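Local coordinates for bacterial leucyl aminopeptidase (Legionella pneumophila, PDB 6ESL), which probably removes amino-terminal residues, leucine among them, from peptides as a zinc-dependent M28-family aminopeptidase exported by type II secretion, at residues Q23-Q28 / F47-V52; I34-K39 / E58-L63; I40-K45 / S90-L95; K66-H71 / K107-V112; F300-D305 / S327-G332. All blocks are in the same frame, centred on the assembly; numbering follows the deposited sequence.

Interaction 1 (Q23-Q28 / F47-V52); sequences QLQVPQ and FKIIDV
Gln23 and Asp51 lie side by side and point the same way. Gln23 NE2 donates to Asp51 OD2 at 2.9 Å in a nearly straight bond (169° at the hydrogen). The amide and carboxylate planes are 18° apart, and OD2 stays close to the amide plane. The bond therefore holds both groups nearly flat to each other.

Gln25 meets Phe47 quite differently. Its amide stands steeply against the ring. Gln25 OE1 sits 3.5 Å above the plane of the Phe47 ring, over its centre. The chain is extended, with CG anti to the backbone N (chi1 -171°), and this carries the amide across to the ring. On the way Gln25 CG packs on Ile49 CG1 at 3.9 Å.

On the face of Leu24, Val26 and Ile50 the contacts are mainly apolar, with Lys48 at one end. Val26 CG2 rests on Ile50 CG1 at 4.0 Å. Leu24 and Val52 cross at about a right angle. At the end of the pair Gln28 OE1 comes 3.3 Å from Lys48 CE, while Gln28 NE2 bonds to Asn44 O and Glu43 OE1.

Leu24-Ile50 and Val26-Lys48 are hydrogen-bonded antiparallel pairs. Strands 21-27 and 47-53 form the middle of a four-stranded sheet, flanked by 73-74 and 39-43. Helix 57-67 covers Leu24 and Ile50 through Leu60, and Tyr331 of the second subunit packs on Phe47.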
# COMPACT_ATOMS: atom_id res chain seq x y z
N GLN B 23 7.82 -9.84 30.37
CA GLN B 23 7.68 -10.70 29.25
C GLN B 23 7.66 -9.88 27.95
O GLN B 23 6.83 -8.93 27.74
CB GLN B 23 6.45 -11.57 29.35
CG GLN B 23 6.49 -12.41 30.68
CD GLN B 23 6.13 -11.60 31.95
OE1 GLN B 23 5.13 -10.86 31.89
NE2 GLN B 23 6.93 -11.62 32.92
N LEU B 24 8.53 -10.36 27.05
CA LEU B 24 8.72 -9.73 25.70
C LEU B 24 8.44 -10.70 24.61
O LEU B 24 8.91 -11.87 24.71
CB LEU B 24 10.14 -9.26 25.61
CG LEU B 24 10.65 -8.40 26.74
CD1 LEU B 24 12.07 -8.01 26.51
CD2 LEU B 24 9.73 -7.18 26.88
N GLN B 25 7.71 -10.25 23.59
CA GLN B 25 7.53 -10.98 22.36
C GLN B 25 8.63 -10.53 21.39
O GLN B 25 8.72 -9.33 21.12
CB GLN B 25 6.18 -10.84 21.73
CG GLN B 25 5.95 -11.77 20.56
CD GLN B 25 4.47 -11.85 20.10
OE1 GLN B 25 4.17 -11.98 18.91
NE2 GLN B 25 3.56 -11.69 21.06
N VAL B 26 9.48 -11.50 20.99
CA VAL B 26 10.69 -11.25 20.25
C VAL B 26 10.67 -12.04 18.92
O VAL B 26 10.43 -13.29 18.92
CB VAL B 26 11.86 -11.61 21.13
CG1 VAL B 26 13.18 -11.21 20.52
CG2 VAL B 26 11.79 -10.89 22.48
N PRO B 27 10.98 -11.38 17.81
CA PRO B 27 11.21 -12.15 16.55
C PRO B 27 12.32 -13.17 16.66
O PRO B 27 13.34 -12.95 17.36
CB PRO B 27 11.63 -11.05 15.53
CG PRO B 27 11.27 -9.76 16.19
CD PRO B 27 11.30 -9.95 17.65
N GLN B 28 12.14 -14.31 15.99
CA GLN B 28 13.23 -15.37 16.01
C GLN B 28 14.64 -14.85 15.70
O GLN B 28 15.60 -15.23 16.39
CB GLN B 28 12.90 -16.58 15.08
CG GLN B 28 11.75 -17.43 15.58
CD GLN B 28 12.06 -18.36 16.77
OE1 GLN B 28 13.19 -18.37 17.32
NE2 GLN B 28 11.06 -19.13 17.17
N PHE B 47 8.29 -16.28 16.32
CA PHE B 47 8.43 -15.54 17.61
C PHE B 47 8.71 -16.43 18.76
O PHE B 47 8.25 -17.62 18.81
CB PHE B 47 7.16 -14.73 18.03
CG PHE B 47 6.72 -13.69 17.08
CD1 PHE B 47 7.36 -12.46 17.04
CD2 PHE B 47 5.64 -13.91 16.24
CE1 PHE B 47 6.96 -11.50 16.14
CE2 PHE B 47 5.21 -12.95 15.34
CZ PHE B 47 5.89 -11.72 15.28
N LYS B 48 9.43 -15.88 19.72
CA LYS B 48 9.45 -16.39 21.07
C LYS B 48 8.79 -15.33 21.99
O LYS B 48 8.94 -14.15 21.75
CB LYS B 48 10.86 -16.61 21.60
CG LYS B 48 11.60 -17.69 20.80
CD LYS B 48 12.84 -18.16 21.45
CE LYS B 48 13.52 -19.12 20.47
NZ LYS B 48 14.80 -19.45 21.05
N ILE B 49 8.14 -15.76 23.05
CA ILE B 49 7.89 -14.93 24.21
C ILE B 49 8.81 -15.36 25.29
O ILE B 49 8.81 -16.53 25.78
CB ILE B 49 6.40 -14.94 24.63
CG1 ILE B 49 5.60 -14.33 23.53
CG2 ILE B 49 6.23 -14.25 25.98
CD1 ILE B 49 4.10 -14.49 23.57
N ILE B 50 9.57 -14.40 25.78
CA ILE B 50 10.54 -14.67 26.77
C ILE B 50 10.26 -13.88 28.04
O ILE B 50 9.56 -12.86 28.00
CB ILE B 50 11.98 -14.32 26.30
CG1 ILE B 50 12.17 -12.80 26.00
CG2 ILE B 50 12.31 -15.11 25.03
CD1 ILE B 50 13.62 -12.43 25.86
N ASP B 51 10.77 -14.39 29.13
CA ASP B 51 10.73 -13.72 30.39
C ASP B 51 12.12 -13.27 30.70
O ASP B 51 13.07 -14.10 30.64
CB ASP B 51 10.29 -14.75 31.51
CG ASP B 51 10.17 -14.11 32.85
OD1 ASP B 51 11.17 -13.98 33.56
OD2 ASP B 51 9.08 -13.59 33.16
N VAL B 52 12.26 -12.06 31.17
CA VAL B 52 13.56 -11.53 31.52
C VAL B 52 13.44 -10.59 32.68
O VAL B 52 12.39 -10.16 32.99
CB VAL B 52 14.15 -10.72 30.37
CG1 VAL B 52 14.30 -11.59 29.16
CG2 VAL B 52 13.27 -9.53 30.05

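Interaction 2 (I34-K39 / E58-L63); sequences ITVPHK and ETLTIL
Leu60 carries the tight part of this contact with Ile34 and Val36. One methyl does the work. Leu60 CD2 touches Val36 CG2 at 3.8 Å and Ile34 CG2 at 3.9 Å. Ile34 crosses Leu60 at about a right angle. Leu63 adds a second apolar contact about one turn on, with its CD2 at 3.8 Å from Ile34 CA.

Within the loop, Ile34 CG2 also lies 3.7 Å above the His38 ring plane, toward the rim. His38 ND1 donates to Val36 O at 2.8 Å, which ties the loop back on itself and sets the turn of the ring.

The solvent side is thinner, though no longer in distance. Thr59 is exposed and meets Val36 through a single pair of methyls, Val36 CG1 and Thr59 CG2, at 3.6 Å. The two side chains run antiparallel alongside each other. Val36 CG1 is anti to the carbonyl carbon (chi1 -50°), which turns it to Thr59 while CG2 serves Leu60. No hydrogen bond crosses the contact.

Ile34 and Leu60 both reach Ile50 of strand 47-53. The arrangement is of the alpha+beta kind: helix 57-67 and the 34-39 loop pack on one face of the antiparallel sheet.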
# COMPACT_ATOMS: atom_id res chain seq x y z
N ILE B 34 20.12 -13.30 21.69
CA ILE B 34 20.00 -12.87 23.10
C ILE B 34 20.92 -13.67 23.96
O ILE B 34 20.88 -14.89 23.91
CB ILE B 34 18.54 -12.98 23.63
CG1 ILE B 34 17.66 -12.02 22.90
CG2 ILE B 34 18.48 -12.70 25.14
CD1 ILE B 34 16.16 -12.17 23.11
N THR B 35 21.75 -13.00 24.76
CA THR B 35 22.58 -13.69 25.78
C THR B 35 22.36 -13.29 27.24
O THR B 35 22.97 -13.89 28.13
CB THR B 35 24.09 -13.54 25.50
OG1 THR B 35 24.46 -12.17 25.60
CG2 THR B 35 24.40 -14.08 24.10
N VAL B 36 21.51 -12.31 27.52
CA VAL B 36 21.06 -12.13 28.90
C VAL B 36 20.26 -13.39 29.34
O VAL B 36 19.65 -14.10 28.52
CB VAL B 36 20.23 -10.81 29.09
CG1 VAL B 36 20.94 -9.56 28.50
CG2 VAL B 36 18.88 -10.90 28.47
N PRO B 37 20.24 -13.66 30.65
CA PRO B 37 19.35 -14.73 31.15
C PRO B 37 17.88 -14.53 30.78
O PRO B 37 17.37 -13.39 30.81
CB PRO B 37 19.55 -14.66 32.67
CG PRO B 37 20.80 -13.86 32.93
CD PRO B 37 21.01 -12.99 31.71
N HIS B 38 17.22 -15.59 30.35
CA HIS B 38 15.85 -15.51 29.90
C HIS B 38 15.20 -16.89 29.85
O HIS B 38 15.90 -17.88 29.62
CB HIS B 38 15.72 -14.79 28.51
CG HIS B 38 16.38 -15.51 27.37
ND1 HIS B 38 17.76 -15.66 27.26
CD2 HIS B 38 15.85 -16.13 26.28
CE1 HIS B 38 18.04 -16.36 26.17
NE2 HIS B 38 16.91 -16.65 25.56
N LYS B 39 13.90 -16.96 30.08
CA LYS B 39 13.16 -18.18 29.99
C LYS B 39 12.27 -18.08 28.82
O LYS B 39 11.65 -17.06 28.62
CB LYS B 39 12.23 -18.41 31.20
CG LYS B 39 12.87 -18.65 32.51
CD LYS B 39 11.82 -18.84 33.65
CE LYS B 39 12.53 -19.11 34.99
NZ LYS B 39 11.66 -19.29 36.19
N GLU B 58 16.75 -2.87 28.59
CA GLU B 58 17.49 -1.85 27.82
C GLU B 58 18.67 -2.50 27.03
O GLU B 58 18.97 -2.12 25.92
CB GLU B 58 18.07 -0.78 28.80
CG GLU B 58 18.44 0.49 28.05
CD GLU B 58 18.50 1.69 28.96
OE1 GLU B 58 19.62 1.97 29.37
OE2 GLU B 58 17.43 2.33 29.25
N THR B 59 19.29 -3.47 27.64
CA THR B 59 20.28 -4.32 26.97
C THR B 59 19.73 -4.93 25.71
O THR B 59 20.42 -4.87 24.63
CB THR B 59 20.86 -5.34 27.93
OG1 THR B 59 21.57 -4.64 28.95
CG2 THR B 59 21.83 -6.26 27.24
N LEU B 60 18.45 -5.38 25.77
CA LEU B 60 17.82 -5.93 24.60
C LEU B 60 17.47 -4.89 23.55
O LEU B 60 17.39 -5.20 22.40
CB LEU B 60 16.57 -6.78 24.93
CG LEU B 60 16.90 -7.95 25.91
CD1 LEU B 60 15.67 -8.84 26.12
CD2 LEU B 60 18.05 -8.83 25.40
N THR B 61 17.20 -3.66 23.97
CA THR B 61 17.00 -2.56 23.03
C THR B 61 18.28 -2.29 22.22
O THR B 61 18.20 -2.14 20.99
CB THR B 61 16.55 -1.27 23.75
OG1 THR B 61 15.29 -1.51 24.38
CG2 THR B 61 16.37 -0.09 22.74
N ILE B 62 19.38 -2.23 22.89
CA ILE B 62 20.68 -2.01 22.29
C ILE B 62 20.98 -3.15 21.33
O ILE B 62 21.31 -2.91 20.18
CB ILE B 62 21.84 -1.85 23.29
CG1 ILE B 62 21.65 -0.64 24.26
CG2 ILE B 62 23.18 -1.66 22.58
CD1 ILE B 62 21.20 0.63 23.55
N LEU B 63 20.80 -4.38 21.80
CA LEU B 63 20.96 -5.52 20.94
C LEU B 63 20.11 -5.42 19.69
O LEU B 63 20.65 -5.63 18.62
CB LEU B 63 20.76 -6.85 21.65
CG LEU B 63 20.95 -8.11 20.80
CD1 LEU B 63 22.42 -8.26 20.44
CD2 LEU B 63 20.45 -9.38 21.57

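Interaction 3 (I40-K45 / S90-L95); sequences ILAENK and SAQKLL
Ala42 and Ala91 bring strand and helix close through their small side chains. Their CB atoms are 4.1 Å apart. Leu41 CB joins them at 3.9 Å from Ala91 CB. Leu95 completes the apolar group: its CD1 lies over the strand backbone, 3.7 Å from Glu43 CA. Further in, Leu95 also packs on Phe47 and Ile49 of the next strand.

Polar contacts sit at the outer margin. Gln92 bends at chi2 (-67°), which folds its amide back over Ala42. Gln92 CG is 3.7 Å from Ala42 CB. Its NE2 makes a weak hydrogen bond to Glu43 O at 3.3 Å, with 148° at the hydrogen. The Glu43 N is just as near, but both atoms are donors, so it adds no bond.

Asn44 mixes both kinds. Its ND2 lies 3.8 Å from Leu95 CB, and the two side chains cross obliquely. Its OD1 turns the other way and accepts from Phe47 N, across the turn between the two strands.

The strand and helix segments run 27° apart, with axes 7.0 Å from each other at closest approach. Leu41 and Ala42 both face Ile49 of strand 47-53. This is a classic beta bulge, here in an edge strand with helix 88-94 packed against it.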
# COMPACT_ATOMS: atom_id res chain seq x y z
N ILE B 40 12.19 -19.15 28.06
CA ILE B 40 11.28 -19.21 26.94
C ILE B 40 9.94 -19.62 27.51
O ILE B 40 9.85 -20.64 28.15
CB ILE B 40 11.67 -20.25 25.89
CG1 ILE B 40 13.18 -20.19 25.52
CG2 ILE B 40 10.79 -20.12 24.67
CD1 ILE B 40 13.71 -18.83 25.20
N LEU B 41 8.89 -18.83 27.25
CA LEU B 41 7.56 -19.14 27.76
C LEU B 41 6.71 -19.78 26.68
O LEU B 41 5.75 -20.52 26.99
CB LEU B 41 6.84 -17.87 28.28
CG LEU B 41 7.53 -17.21 29.49
CD1 LEU B 41 6.77 -15.95 29.81
CD2 LEU B 41 7.66 -18.07 30.71
N ALA B 42 6.98 -19.45 25.44
CA ALA B 42 6.26 -19.97 24.32
C ALA B 42 7.03 -19.61 23.06
O ALA B 42 7.82 -18.67 23.08
CB ALA B 42 4.86 -19.31 24.25
N GLU B 43 6.82 -20.36 22.01
CA GLU B 43 7.40 -20.06 20.73
C GLU B 43 6.72 -20.70 19.58
O GLU B 43 6.07 -21.71 19.69
CB GLU B 43 8.89 -20.28 20.68
CG GLU B 43 9.40 -21.69 20.72
CD GLU B 43 10.88 -21.74 20.47
OE1 GLU B 43 11.31 -21.54 19.31
OE2 GLU B 43 11.61 -21.96 21.43
N ASN B 44 6.87 -20.06 18.45
CA ASN B 44 6.34 -20.53 17.21
C ASN B 44 7.34 -20.28 16.13
O ASN B 44 8.47 -19.95 16.38
CB ASN B 44 4.92 -20.05 16.93
CG ASN B 44 4.82 -18.57 16.67
OD1 ASN B 44 5.80 -17.91 16.47
ND2 ASN B 44 3.62 -18.07 16.65
N LYS B 45 6.94 -20.47 14.89
CA LYS B 45 7.86 -20.30 13.80
C LYS B 45 8.49 -18.92 13.71
O LYS B 45 9.63 -18.80 13.39
CB LYS B 45 7.12 -20.62 12.51
CG LYS B 45 6.70 -22.05 12.33
CD LYS B 45 5.95 -22.28 11.03
CE LYS B 45 5.54 -23.74 10.84
NZ LYS B 45 4.78 -24.02 9.59
N SER B 90 -1.18 -18.43 28.85
CA SER B 90 -1.46 -17.09 28.25
C SER B 90 -0.48 -16.75 27.15
O SER B 90 -0.89 -16.33 26.05
CB SER B 90 -1.37 -15.96 29.28
OG SER B 90 -0.09 -15.82 29.78
N ALA B 91 0.81 -16.97 27.44
CA ALA B 91 1.89 -16.72 26.47
C ALA B 91 1.69 -17.56 25.21
O ALA B 91 1.60 -16.97 24.14
CB ALA B 91 3.27 -16.90 27.10
N GLN B 92 1.52 -18.90 25.33
CA GLN B 92 1.22 -19.75 24.13
C GLN B 92 -0.09 -19.33 23.40
O GLN B 92 -0.17 -19.30 22.14
CB GLN B 92 1.20 -21.27 24.51
CG GLN B 92 2.51 -22.11 24.28
CD GLN B 92 2.86 -22.26 22.75
OE1 GLN B 92 1.99 -22.57 21.92
NE2 GLN B 92 4.12 -22.03 22.38
N LYS B 93 -1.10 -18.98 24.19
CA LYS B 93 -2.37 -18.52 23.61
C LYS B 93 -2.22 -17.21 22.86
O LYS B 93 -2.81 -17.01 21.80
CB LYS B 93 -3.47 -18.39 24.69
CG LYS B 93 -3.90 -19.73 25.30
CD LYS B 93 -4.98 -19.62 26.40
CE LYS B 93 -5.37 -21.03 26.93
NZ LYS B 93 -6.38 -20.92 28.00
N LEU B 94 -1.38 -16.32 23.42
CA LEU B 94 -1.07 -15.05 22.77
C LEU B 94 -0.46 -15.26 21.41
O LEU B 94 -0.84 -14.61 20.48
CB LEU B 94 -0.16 -14.22 23.66
CG LEU B 94 -0.09 -12.75 23.32
CD1 LEU B 94 -1.46 -12.07 23.22
CD2 LEU B 94 0.75 -12.16 24.44
N LEU B 95 0.43 -16.25 21.29
CA LEU B 95 0.97 -16.56 19.98
C LEU B 95 0.02 -17.18 18.94
O LEU B 95 0.43 -17.26 17.81
CB LEU B 95 2.27 -17.39 20.11
CG LEU B 95 3.49 -16.68 20.72
CD1 LEU B 95 4.70 -17.56 20.64
CD2 LEU B 95 3.80 -15.37 19.97

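Interaction 4 (K66-H71 / K107-V112); sequences KVSCGH and KLHKDV. Unlike the reference sequence in segment 66-71: Lys66 (reference Gln).
His109 reaches across to Ser68 at the end of helix 57-67. Its CB points toward the 66-71 segment. CG is anti to the carbonyl carbon (chi1 -56°), and this sends the far edge of the ring to the serine. CD2 passes 3.1 Å from Ser68 O. CE1, on the other side of the ring nitrogen, lies 3.2 Å from Ser68 OG. At the tip, NE2 meets both oxygens of the same residue. It donates to Ser68 O at 2.6 Å, in a bent bond of 138°. Ser68 OG is hydrogen-bonded to NE2 as well, at 2.9 Å. The carbonyl oxygen lies near the ring plane, while the ring nitrogen is tilted out of the carbonyl plane.

Ser68 is the first residue to leave the helix and has positive phi (59°). Leu108 gives the apolar half of the contact. Its CD1 rests on the backbone, 3.8 Å from Cys69 C and 3.9 Å from Gly70 N.

The second subunit is close on this side. Its Phe354 packs on Ser68, its Gly330 on Leu108, and its Arg328 NH2 bonds to Lys107 O. Cys69 is joined by a disulfide to Cys29. The arrangement is a helix C-terminus, with a left-handed residue and a disulfide beside it, bridged by a histidine from the loop that leads on to helix 118-125.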
# COMPACT_ATOMS: atom_id res chain seq x y z
N LYS B 66 21.41 -2.99 17.07
CA LYS B 66 22.54 -3.54 16.32
C LYS B 66 22.18 -4.66 15.38
O LYS B 66 22.67 -4.69 14.31
CB LYS B 66 23.68 -3.98 17.23
CG LYS B 66 24.28 -2.86 18.07
CD LYS B 66 24.98 -1.72 17.29
CE LYS B 66 25.61 -0.68 18.24
NZ LYS B 66 26.28 0.45 17.51
N VAL B 67 21.37 -5.61 15.80
CA VAL B 67 21.01 -6.76 14.99
C VAL B 67 20.16 -6.35 13.80
O VAL B 67 20.25 -6.98 12.74
CB VAL B 67 20.36 -7.88 15.83
CG1 VAL B 67 19.67 -8.93 14.91
CG2 VAL B 67 21.37 -8.46 16.81
N SER B 68 19.39 -5.27 13.92
CA SER B 68 18.73 -4.67 12.81
C SER B 68 17.76 -5.60 12.08
O SER B 68 17.61 -5.50 10.85
CB SER B 68 19.83 -4.13 11.83
OG SER B 68 19.26 -3.28 10.89
N CYS B 69 17.05 -6.50 12.80
CA CYS B 69 16.00 -7.28 12.21
C CYS B 69 14.61 -7.08 12.87
O CYS B 69 13.64 -7.76 12.52
CB CYS B 69 16.46 -8.74 12.29
SG CYS B 69 16.21 -9.53 13.90
N GLY B 70 14.50 -6.07 13.74
CA GLY B 70 13.24 -5.75 14.45
C GLY B 70 13.48 -5.57 15.96
O GLY B 70 14.53 -5.94 16.49
N HIS B 71 12.49 -5.03 16.61
CA HIS B 71 12.52 -4.80 18.04
C HIS B 71 11.60 -5.82 18.69
O HIS B 71 11.46 -6.94 18.21
CB HIS B 71 12.19 -3.32 18.34
CG HIS B 71 13.32 -2.43 17.94
ND1 HIS B 71 14.27 -2.02 18.86
CD2 HIS B 71 13.76 -2.03 16.70
CE1 HIS B 71 15.23 -1.39 18.21
NE2 HIS B 71 14.96 -1.40 16.90
N LYS B 107 10.91 -8.46 6.99
CA LYS B 107 12.32 -8.64 6.60
C LYS B 107 12.86 -7.28 6.20
O LYS B 107 12.25 -6.54 5.44
CB LYS B 107 12.46 -9.70 5.49
CG LYS B 107 12.10 -11.10 5.99
CD LYS B 107 12.23 -12.13 4.85
CE LYS B 107 11.90 -13.56 5.30
NZ LYS B 107 12.02 -14.50 4.14
N LEU B 108 14.03 -6.94 6.73
CA LEU B 108 14.57 -5.54 6.63
C LEU B 108 15.84 -5.40 5.76
O LEU B 108 16.22 -4.27 5.43
CB LEU B 108 14.85 -4.99 8.06
CG LEU B 108 13.69 -5.13 9.06
CD1 LEU B 108 14.07 -4.33 10.30
CD2 LEU B 108 12.43 -4.54 8.44
N HIS B 109 16.46 -6.53 5.43
CA HIS B 109 17.70 -6.51 4.62
C HIS B 109 17.54 -7.32 3.34
O HIS B 109 18.54 -7.79 2.76
CB HIS B 109 18.87 -6.96 5.49
CG HIS B 109 19.00 -6.11 6.70
ND1 HIS B 109 19.46 -4.81 6.63
CD2 HIS B 109 18.58 -6.29 7.97
CE1 HIS B 109 19.42 -4.26 7.83
NE2 HIS B 109 18.89 -5.14 8.66
N LYS B 110 16.27 -7.41 2.91
CA LYS B 110 15.84 -8.10 1.71
C LYS B 110 16.04 -7.08 0.56
O LYS B 110 16.03 -5.84 0.79
CB LYS B 110 14.36 -8.56 1.86
CG LYS B 110 13.89 -9.75 1.02
CD LYS B 110 12.42 -9.63 0.54
CE LYS B 110 11.38 -9.50 1.67
NZ LYS B 110 9.94 -9.52 1.28
N ASP B 111 16.13 -7.59 -0.68
CA ASP B 111 16.24 -6.72 -1.86
C ASP B 111 14.97 -5.88 -2.00
O ASP B 111 13.86 -6.35 -1.78
CB ASP B 111 16.43 -7.51 -3.17
CG ASP B 111 17.77 -8.22 -3.26
OD1 ASP B 111 18.76 -7.75 -2.69
OD2 ASP B 111 17.83 -9.24 -3.95
N VAL B 112 15.15 -4.64 -2.43
CA VAL B 112 14.08 -3.69 -2.54
C VAL B 112 13.89 -3.27 -3.99
O VAL B 112 14.86 -3.25 -4.75
CB VAL B 112 14.46 -2.52 -1.61
CG1 VAL B 112 13.75 -1.24 -1.93
CG2 VAL B 112 14.25 -2.92 -0.17

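Interaction 5 (F300-D305 / S327-G332); sequences FTDYTD and SRCGYG
The Asp302 carboxylate faces two backbone N-H groups in succession, those of Cys329 and Gly330. Asp302 OD1 accepts from Cys329 N at 3.0 Å in a nearly straight bond (169°). This donor comes on the syn side, 34° out of the carboxylate plane. Asp302 OD2 accepts from Gly330 N at a very short modelled distance, 2.5 Å, whose exact length is doubtful. Asp302 CG stands between its own backbone N and carbonyl carbon (chi1 69°), which turns both oxygens to the loop.

The same loop covers one face and part of the edge of the Phe300 ring. Ser327 CB lies over the face, 4.0 Å from the ring centroid, as a CH-pi contact. Cys329 N is at the ring edge. Cys329 CB touches Phe300 CE2 at 3.5 Å, and the sulfur approaches the ring obliquely. Thr301 N donates to Ser327 O at 2.9 Å and continues the parallel pairing of strands 297-300 and 324-327.

Tyr303 and Tyr331 meet at the outer end, where Tyr303 OH is 3.7 Å from Tyr331 CB. That hydroxyl bonds to Gly104 O and Ser106 N of the second subunit.

Cys329 forms a disulfide with Cys333, and its side chain is about 9 Å from a zinc ion. The two N-H groups would probably favour the ionised carboxylate. A bond from Asp302 OD2 to Ser106 OG of the second subunit ties the loop to that subunit.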
# COMPACT_ATOMS: atom_id res chain seq x y z
N PHE B 300 -4.01 0.84 -8.43
CA PHE B 300 -5.06 0.09 -7.79
C PHE B 300 -4.51 -0.72 -6.61
O PHE B 300 -3.52 -1.38 -6.69
CB PHE B 300 -5.93 -0.72 -8.75
CG PHE B 300 -6.94 0.13 -9.41
CD1 PHE B 300 -6.53 1.14 -10.31
CD2 PHE B 300 -8.24 0.17 -8.97
CE1 PHE B 300 -7.44 2.09 -10.83
CE2 PHE B 300 -9.17 1.13 -9.49
CZ PHE B 300 -8.78 2.02 -10.47
N THR B 301 -5.14 -0.49 -5.47
CA THR B 301 -4.72 -1.09 -4.21
C THR B 301 -5.41 -2.39 -3.78
O THR B 301 -5.02 -2.99 -2.78
CB THR B 301 -4.80 -0.05 -3.09
OG1 THR B 301 -6.17 0.30 -2.86
CG2 THR B 301 -4.04 1.21 -3.49
N ASP B 302 -6.43 -2.84 -4.53
CA ASP B 302 -7.10 -4.10 -4.18
C ASP B 302 -6.58 -5.19 -5.16
O ASP B 302 -6.43 -4.94 -6.37
CB ASP B 302 -8.59 -4.03 -3.97
CG ASP B 302 -9.33 -3.75 -5.21
OD1 ASP B 302 -8.70 -3.33 -6.20
OD2 ASP B 302 -10.56 -3.96 -5.19
N TYR B 303 -6.29 -6.36 -4.59
CA TYR B 303 -5.77 -7.56 -5.28
C TYR B 303 -4.42 -7.36 -5.93
O TYR B 303 -4.10 -7.95 -6.97
CB TYR B 303 -6.81 -8.13 -6.25
CG TYR B 303 -8.10 -8.33 -5.49
CD1 TYR B 303 -8.32 -9.47 -4.70
CD2 TYR B 303 -9.13 -7.37 -5.50
CE1 TYR B 303 -9.48 -9.63 -3.99
CE2 TYR B 303 -10.30 -7.58 -4.80
CZ TYR B 303 -10.46 -8.69 -4.03
OH TYR B 303 -11.65 -8.83 -3.36
N THR B 304 -3.59 -6.57 -5.26
CA THR B 304 -2.29 -6.25 -5.79
C THR B 304 -1.24 -6.27 -4.61
O THR B 304 -1.61 -6.09 -3.49
CB THR B 304 -2.22 -4.84 -6.37
OG1 THR B 304 -2.67 -3.86 -5.45
CG2 THR B 304 -3.08 -4.71 -7.69
N ASP B 305 0.01 -6.40 -4.98
CA ASP B 305 1.13 -6.43 -4.07
C ASP B 305 1.43 -5.03 -3.66
O ASP B 305 1.65 -4.15 -4.47
CB ASP B 305 2.34 -7.06 -4.71
CG ASP B 305 3.53 -7.14 -3.77
OD1 ASP B 305 3.46 -7.99 -2.87
OD2 ASP B 305 4.53 -6.34 -3.92
N SER B 327 -6.85 3.92 -6.02
CA SER B 327 -8.24 3.44 -6.11
C SER B 327 -8.35 1.90 -6.09
O SER B 327 -7.36 1.20 -6.33
CB SER B 327 -8.92 4.00 -7.35
OG SER B 327 -10.26 3.54 -7.45
N ARG B 328 -9.54 1.43 -5.81
CA ARG B 328 -9.86 0.02 -5.71
C ARG B 328 -10.90 -0.33 -6.74
O ARG B 328 -11.76 0.44 -6.98
CB ARG B 328 -10.40 -0.29 -4.33
CG ARG B 328 -9.38 -0.13 -3.23
CD ARG B 328 -9.91 -0.68 -1.92
NE ARG B 328 -10.27 0.37 -1.02
CZ ARG B 328 -10.95 0.23 0.11
NH1 ARG B 328 -11.20 1.30 0.85
NH2 ARG B 328 -11.40 -0.95 0.51
N CYS B 329 -10.82 -1.51 -7.33
CA CYS B 329 -11.77 -1.87 -8.36
C CYS B 329 -12.49 -3.21 -8.14
O CYS B 329 -13.32 -3.57 -8.89
CB CYS B 329 -11.08 -1.81 -9.70
SG CYS B 329 -9.87 -3.12 -9.83
N GLY B 330 -12.18 -3.89 -7.07
CA GLY B 330 -13.03 -4.95 -6.60
C GLY B 330 -12.62 -6.32 -7.09
O GLY B 330 -11.71 -6.44 -7.87
N TYR B 331 -13.30 -7.34 -6.59
CA TYR B 331 -12.99 -8.71 -6.89
C TYR B 331 -13.09 -9.00 -8.38
O TYR B 331 -13.98 -8.57 -9.01
CB TYR B 331 -13.95 -9.62 -6.14
CG TYR B 331 -13.73 -11.08 -6.35
CD1 TYR B 331 -12.69 -11.74 -5.78
CD2 TYR B 331 -14.59 -11.80 -7.12
CE1 TYR B 331 -12.49 -13.08 -5.96
CE2 TYR B 331 -14.41 -13.13 -7.31
CZ TYR B 331 -13.37 -13.77 -6.73
OH TYR B 331 -13.21 -15.08 -6.93
N GLY B 332 -12.13 -9.72 -8.91
CA GLY B 332 -12.14 -10.11 -10.30
C GLY B 332 -11.97 -8.95 -11.26
O GLY B 332 -12.53 -8.91 -12.31

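Interactions 1, 2 and 3 build one small layered unit. Interaction 1 is its buried central strand pair, held mainly by backbone bonds. Interaction 2 closes one face of that sheet with methyl packing alone, and interaction 3 sets a helix on the other side, at the edge strand. Both are only partly buried, as is interaction 5. Interactions 2 and 4 share helix 57-67, but interaction 4 is a surface contact and relies on histidine and serine. Interaction 5 belongs to the peptidase fold, its centre 36 Å from that of interaction 1, and is the one where a carboxylate dominates. Interactions 1, 2, 4 and 5 all touch the second subunit; interaction 3 does not.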